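Local coordinates for D-alanyl transferase DltD (Enterococcus faecium TX0133A04, PDB 6PFX), which probably transfers D-alanine onto lipoteichoic acid at the cell membrane, at residues A[52-63]-A[206-217]. Numbering follows the deposited sequence.
Sequences SPFHPSVLAEKY and IDHESKRLPKQY
Helix 56-62 packs across helix 203-210 and the loop that follows it, where Y63 and Y217 form an edge-to-face pair. The ring edge of Y217 points at one face of Y63, planes 80° apart, with Y217 CD2 3.6 Å from Y63 CE2. Y217 CB also makes a CH-pi contact with this ring. K62 CG covers the opposite face. The Y63 hydroxyl donates to P214 O (OH to O 2.7 Å) in the carbonyl plane, on a lone pair, which together with Y217 and K62 on the two faces holds the ring in place. The axes of 56-62 and 206-210 come within 9.0 Å, at a crossing angle of -66°. They belong to the shell around the parallel sheet of the SGNH-type fold; helix 219-233 also covers L213 and Y217. V58 CG1 lies 3.6 Å from S210 CA, while CG2 faces I206 CG2. L213 puts CD2 3.6 Å from P53 CB, and its CD1 meets V58 and L59. P53 CG lies over one face of the R212 guanidinium, whose NH1 forms a salt bridge with E209 OE1. Waters link K62 NZ to S210 OG and to L213 O. Beside I206, E61 OE2 lies 2.6 Å from D207 OD1; one carboxyl group is probably protonated.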
loop_
_atom_site.group_PDB
_atom_site.type_symbol
_atom_site.label_atom_id
_atom_site.label_comp_id
_atom_site.label_asym_id
_atom_site.label_seq_id
_atom_site.Cartn_x
_atom_site.Cartn_y
_atom_site.Cartn_z
ATOM N N SER A 52 -9.794 -2.886 -14.492
ATOM C CA SER A 52 -11.132 -3.215 -14.952
ATOM C C SER A 52 -11.815 -1.867 -15.151
ATOM O O SER A 52 -11.220 -0.820 -14.846
ATOM C CB SER A 52 -11.887 -4.013 -13.902
ATOM O OG SER A 52 -12.317 -3.176 -12.842
ATOM N N PRO A 53 -13.060 -1.836 -15.621
ATOM C CA PRO A 53 -13.741 -0.539 -15.768
ATOM C C PRO A 53 -13.863 0.246 -14.468
ATOM O O PRO A 53 -14.079 1.465 -14.531
ATOM C CB PRO A 53 -15.113 -0.918 -16.349
ATOM C CG PRO A 53 -14.875 -2.241 -17.029
ATOM C CD PRO A 53 -13.860 -2.951 -16.163
ATOM N N PHE A 54 -13.682 -0.396 -13.302
ATOM C CA PHE A 54 -13.926 0.218 -11.992
ATOM C C PHE A 54 -12.659 0.588 -11.243
ATOM O O PHE A 54 -12.742 1.199 -10.171
ATOM C CB PHE A 54 -14.829 -0.702 -11.158
ATOM C CG PHE A 54 -15.981 -1.195 -11.953
ATOM C CD1 PHE A 54 -17.050 -0.356 -12.231
ATOM C CD2 PHE A 54 -15.942 -2.443 -12.542
ATOM C CE1 PHE A 54 -18.085 -0.768 -13.039
ATOM C CE2 PHE A 54 -16.989 -2.873 -13.347
ATOM C CZ PHE A 54 -18.055 -2.034 -13.600
ATOM N N HIS A 55 -11.503 0.271 -11.797
ATOM C CA HIS A 55 -10.227 0.652 -11.216
ATOM C C HIS A 55 -10.098 2.170 -11.129
ATOM O O HIS A 55 -10.602 2.892 -11.995
ATOM C CB HIS A 55 -9.161 0.059 -12.137
ATOM C CG HIS A 55 -7.762 0.298 -11.693
ATOM N ND1 HIS A 55 -7.117 1.499 -11.888
ATOM C CD2 HIS A 55 -6.870 -0.517 -11.086
ATOM C CE1 HIS A 55 -5.890 1.419 -11.408
ATOM N NE2 HIS A 55 -5.718 0.208 -10.909
ATOM N N PRO A 56 -9.440 2.685 -10.079
ATOM C CA PRO A 56 -9.371 4.145 -9.893
ATOM C C PRO A 56 -8.828 4.913 -11.083
ATOM O O PRO A 56 -9.254 6.049 -11.329
ATOM C CB PRO A 56 -8.451 4.312 -8.669
ATOM C CG PRO A 56 -8.514 3.003 -7.948
ATOM C CD PRO A 56 -8.800 1.940 -8.980
ATOM N N SER A 57 -7.865 4.350 -11.809
ATOM C CA SER A 57 -7.308 5.079 -12.939
ATOM C C SER A 57 -8.296 5.144 -14.097
ATOM O O SER A 57 -8.322 6.141 -14.830
ATOM C CB SER A 57 -6.015 4.412 -13.402
ATOM O OG SER A 57 -5.040 4.375 -12.367
ATOM N N VAL A 58 -9.113 4.097 -14.273
ATOM C CA VAL A 58 -10.100 4.080 -15.351
ATOM C C VAL A 58 -11.225 5.069 -15.064
ATOM O O VAL A 58 -11.607 5.868 -15.925
ATOM C CB VAL A 58 -10.642 2.657 -15.590
ATOM C CG1 VAL A 58 -11.654 2.701 -16.758
ATOM C CG2 VAL A 58 -9.523 1.676 -15.855
ATOM N N LEU A 59 -11.759 5.056 -13.842
ATOM C CA LEU A 59 -12.819 6.004 -13.516
ATOM C C LEU A 59 -12.335 7.446 -13.631
ATOM O O LEU A 59 -13.047 8.308 -14.157
ATOM C CB LEU A 59 -13.352 5.724 -12.115
ATOM C CG LEU A 59 -14.051 4.377 -11.947
ATOM C CD1 LEU A 59 -14.378 4.163 -10.485
ATOM C CD2 LEU A 59 -15.311 4.288 -12.803
ATOM N N ALA A 60 -11.134 7.736 -13.133
ATOM C CA ALA A 60 -10.644 9.108 -13.188
ATOM C C ALA A 60 -10.525 9.592 -14.627
ATOM O O ALA A 60 -10.854 10.744 -14.933
ATOM C CB ALA A 60 -9.293 9.210 -12.481
ATOM N N GLU A 61 -10.051 8.725 -15.522
ATOM C CA GLU A 61 -9.881 9.105 -16.920
ATOM C C GLU A 61 -11.225 9.250 -17.626
ATOM O O GLU A 61 -11.473 10.259 -18.295
ATOM C CB GLU A 61 -9.005 8.067 -17.622
ATOM C CG GLU A 61 -8.934 8.216 -19.134
ATOM C CD GLU A 61 -7.925 7.269 -19.766
ATOM O OE1 GLU A 61 -6.740 7.305 -19.366
ATOM O OE2 GLU A 61 -8.321 6.483 -20.652
ATOM N N LYS A 62 -12.116 8.267 -17.468
ATOM C CA LYS A 62 -13.392 8.296 -18.179
ATOM C C LYS A 62 -14.208 9.529 -17.813
ATOM O O LYS A 62 -14.841 10.153 -18.674
ATOM C CB LYS A 62 -14.192 7.041 -17.826
ATOM C CG LYS A 62 -15.581 6.962 -18.458
ATOM C CD LYS A 62 -15.521 7.092 -19.969
ATOM C CE LYS A 62 -16.894 6.830 -20.586
ATOM N NZ LYS A 62 -16.846 6.908 -22.083
ATOM N N TYR A 63 -14.257 9.862 -16.535
ATOM C CA TYR A 63 -15.088 10.950 -16.036
ATOM C C TYR A 63 -14.299 12.240 -15.896
ATOM O O TYR A 63 -14.778 13.188 -15.269
ATOM C CB TYR A 63 -15.812 10.483 -14.774
ATOM C CG TYR A 63 -16.664 9.276 -15.118
ATOM C CD1 TYR A 63 -17.705 9.392 -16.028
ATOM C CD2 TYR A 63 -16.395 8.019 -14.594
ATOM C CE1 TYR A 63 -18.464 8.305 -16.388
ATOM C CE2 TYR A 63 -17.168 6.921 -14.942
ATOM C CZ TYR A 63 -18.197 7.075 -15.846
ATOM O OH TYR A 63 -18.971 5.995 -16.217
ATOM N N ILE A 206 -6.123 0.787 -19.738
ATOM C CA ILE A 206 -6.973 1.780 -19.084
ATOM C C ILE A 206 -7.928 2.414 -20.091
ATOM O O ILE A 206 -9.124 2.569 -19.818
ATOM C CB ILE A 206 -6.097 2.825 -18.364
ATOM C CG1 ILE A 206 -5.323 2.140 -17.226
ATOM C CG2 ILE A 206 -6.925 3.979 -17.828
ATOM C CD1 ILE A 206 -4.271 3.004 -16.519
ATOM N N ASP A 207 -7.419 2.792 -21.270
ATOM C CA ASP A 207 -8.286 3.379 -22.290
ATOM C C ASP A 207 -9.344 2.384 -22.756
ATOM O O ASP A 207 -10.519 2.737 -22.915
ATOM C CB ASP A 207 -7.458 3.837 -23.493
ATOM C CG ASP A 207 -6.483 4.951 -23.154
ATOM O OD1 ASP A 207 -6.439 5.379 -21.982
ATOM O OD2 ASP A 207 -5.756 5.401 -24.065
ATOM N N HIS A 208 -8.940 1.136 -23.005
ATOM C CA HIS A 208 -9.888 0.113 -23.431
ATOM C C HIS A 208 -11.011 -0.056 -22.414
ATOM O O HIS A 208 -12.196 0.006 -22.762
ATOM C CB HIS A 208 -9.150 -1.210 -23.642
ATOM C CG HIS A 208 -10.040 -2.336 -24.067
ATOM N ND1 HIS A 208 -10.016 -3.574 -23.463
ATOM C CD2 HIS A 208 -10.990 -2.406 -25.029
ATOM C CE1 HIS A 208 -10.907 -4.362 -24.041
ATOM N NE2 HIS A 208 -11.513 -3.675 -24.992
ATOM N N GLU A 209 -10.659 -0.274 -21.145
ATOM C CA GLU A 209 -11.682 -0.477 -20.126
ATOM C C GLU A 209 -12.585 0.742 -19.991
ATOM O O GLU A 209 -13.773 0.601 -19.681
ATOM C CB GLU A 209 -11.026 -0.838 -18.791
ATOM C CG GLU A 209 -10.152 -2.097 -18.829
ATOM C CD GLU A 209 -10.934 -3.377 -19.076
ATOM O OE1 GLU A 209 -12.172 -3.367 -18.935
ATOM O OE2 GLU A 209 -10.301 -4.401 -19.413
ATOM N N SER A 210 -12.062 1.945 -20.244
ATOM C CA SER A 210 -12.893 3.133 -20.091
ATOM C C SER A 210 -14.060 3.131 -21.076
ATOM O O SER A 210 -15.142 3.629 -20.751
ATOM C CB SER A 210 -12.060 4.403 -20.267
ATOM O OG SER A 210 -11.774 4.618 -21.633
ATOM N N LYS A 211 -13.867 2.565 -22.273
ATOM C CA LYS A 211 -14.923 2.547 -23.279
ATOM C C LYS A 211 -16.127 1.711 -22.860
ATOM O O LYS A 211 -17.194 1.819 -23.478
ATOM C CB LYS A 211 -14.374 1.986 -24.591
ATOM C CG LYS A 211 -13.294 2.835 -25.236
ATOM C CD LYS A 211 -12.784 2.176 -26.512
ATOM C CE LYS A 211 -11.708 3.011 -27.182
ATOM N NZ LYS A 211 -11.166 2.333 -28.395
ATOM N N ARG A 212 -15.983 0.872 -21.839
ATOM C CA ARG A 212 -17.082 0.024 -21.396
ATOM C C ARG A 212 -18.026 0.740 -20.447
ATOM O O ARG A 212 -19.096 0.204 -20.148
ATOM C CB ARG A 212 -16.510 -1.233 -20.742
ATOM C CG ARG A 212 -15.489 -1.925 -21.632
ATOM C CD ARG A 212 -14.797 -3.043 -20.907
ATOM N NE ARG A 212 -15.710 -4.145 -20.639
ATOM C CZ ARG A 212 -15.384 -5.229 -19.947
ATOM N NH1 ARG A 212 -14.166 -5.353 -19.441
ATOM N NH2 ARG A 212 -16.280 -6.186 -19.756
ATOM N N LEU A 213 -17.695 1.950 -20.027
ATOM C CA LEU A 213 -18.444 2.663 -19.006
ATOM C C LEU A 213 -19.469 3.607 -19.617
ATOM O O LEU A 213 -19.317 4.062 -20.754
ATOM C CB LEU A 213 -17.475 3.491 -18.165
ATOM C CG LEU A 213 -16.485 2.687 -17.325
ATOM C CD1 LEU A 213 -15.400 3.587 -16.766
ATOM C CD2 LEU A 213 -17.233 1.951 -16.210
ATOM N N PRO A 214 -20.513 3.957 -18.864
ATOM C CA PRO A 214 -21.479 4.944 -19.363
ATOM C C PRO A 214 -20.862 6.331 -19.451
ATOM O O PRO A 214 -19.975 6.686 -18.671
ATOM C CB PRO A 214 -22.595 4.926 -18.308
ATOM C CG PRO A 214 -22.346 3.717 -17.471
ATOM C CD PRO A 214 -20.878 3.454 -17.527
ATOM N N LYS A 215 -21.370 7.125 -20.405
ATOM C CA LYS A 215 -20.865 8.480 -20.602
ATOM C C LYS A 215 -20.973 9.302 -19.324
ATOM O O LYS A 215 -20.084 10.104 -19.011
ATOM C CB LYS A 215 -21.665 9.189 -21.698
ATOM C CG LYS A 215 -21.413 8.717 -23.118
ATOM C CD LYS A 215 -22.223 9.566 -24.103
ATOM C CE LYS A 215 -22.011 9.140 -25.551
ATOM N NZ LYS A 215 -22.813 9.972 -26.502
ATOM N N GLN A 216 -22.073 9.142 -18.597
ATOM C CA GLN A 216 -22.315 9.870 -17.366
ATOM C C GLN A 216 -22.162 8.922 -16.189
ATOM O O GLN A 216 -22.636 7.783 -16.227
ATOM C CB GLN A 216 -23.726 10.454 -17.351
ATOM C CG GLN A 216 -24.007 11.388 -18.509
ATOM C CD GLN A 216 -23.174 12.656 -18.449
ATOM O OE1 GLN A 216 -22.858 13.162 -17.370
ATOM N NE2 GLN A 216 -22.816 13.177 -19.619
ATOM N N TYR A 217 -21.514 9.399 -15.139
ATOM C CA TYR A 217 -21.327 8.573 -13.959
ATOM C C TYR A 217 -22.666 8.383 -13.260
ATOM O O TYR A 217 -23.372 9.351 -12.966
ATOM C CB TYR A 217 -20.351 9.260 -13.019
ATOM C CG TYR A 217 -19.939 8.433 -11.836
ATOM C CD1 TYR A 217 -20.748 8.339 -10.710
ATOM C CD2 TYR A 217 -18.735 7.762 -11.845
ATOM C CE1 TYR A 217 -20.366 7.578 -9.627
ATOM C CE2 TYR A 217 -18.338 7.013 -10.765
ATOM C CZ TYR A 217 -19.152 6.942 -9.655
ATOM O OH TYR A 217 -18.782 6.183 -8.568
HETATM O O HOH W 1 -17.663 10.135 -19.908
HETATM O O HOH W 2 -13.872 6.136 -23.189
HETATM O O HOH W 3 -18.969 5.569 -23.113
#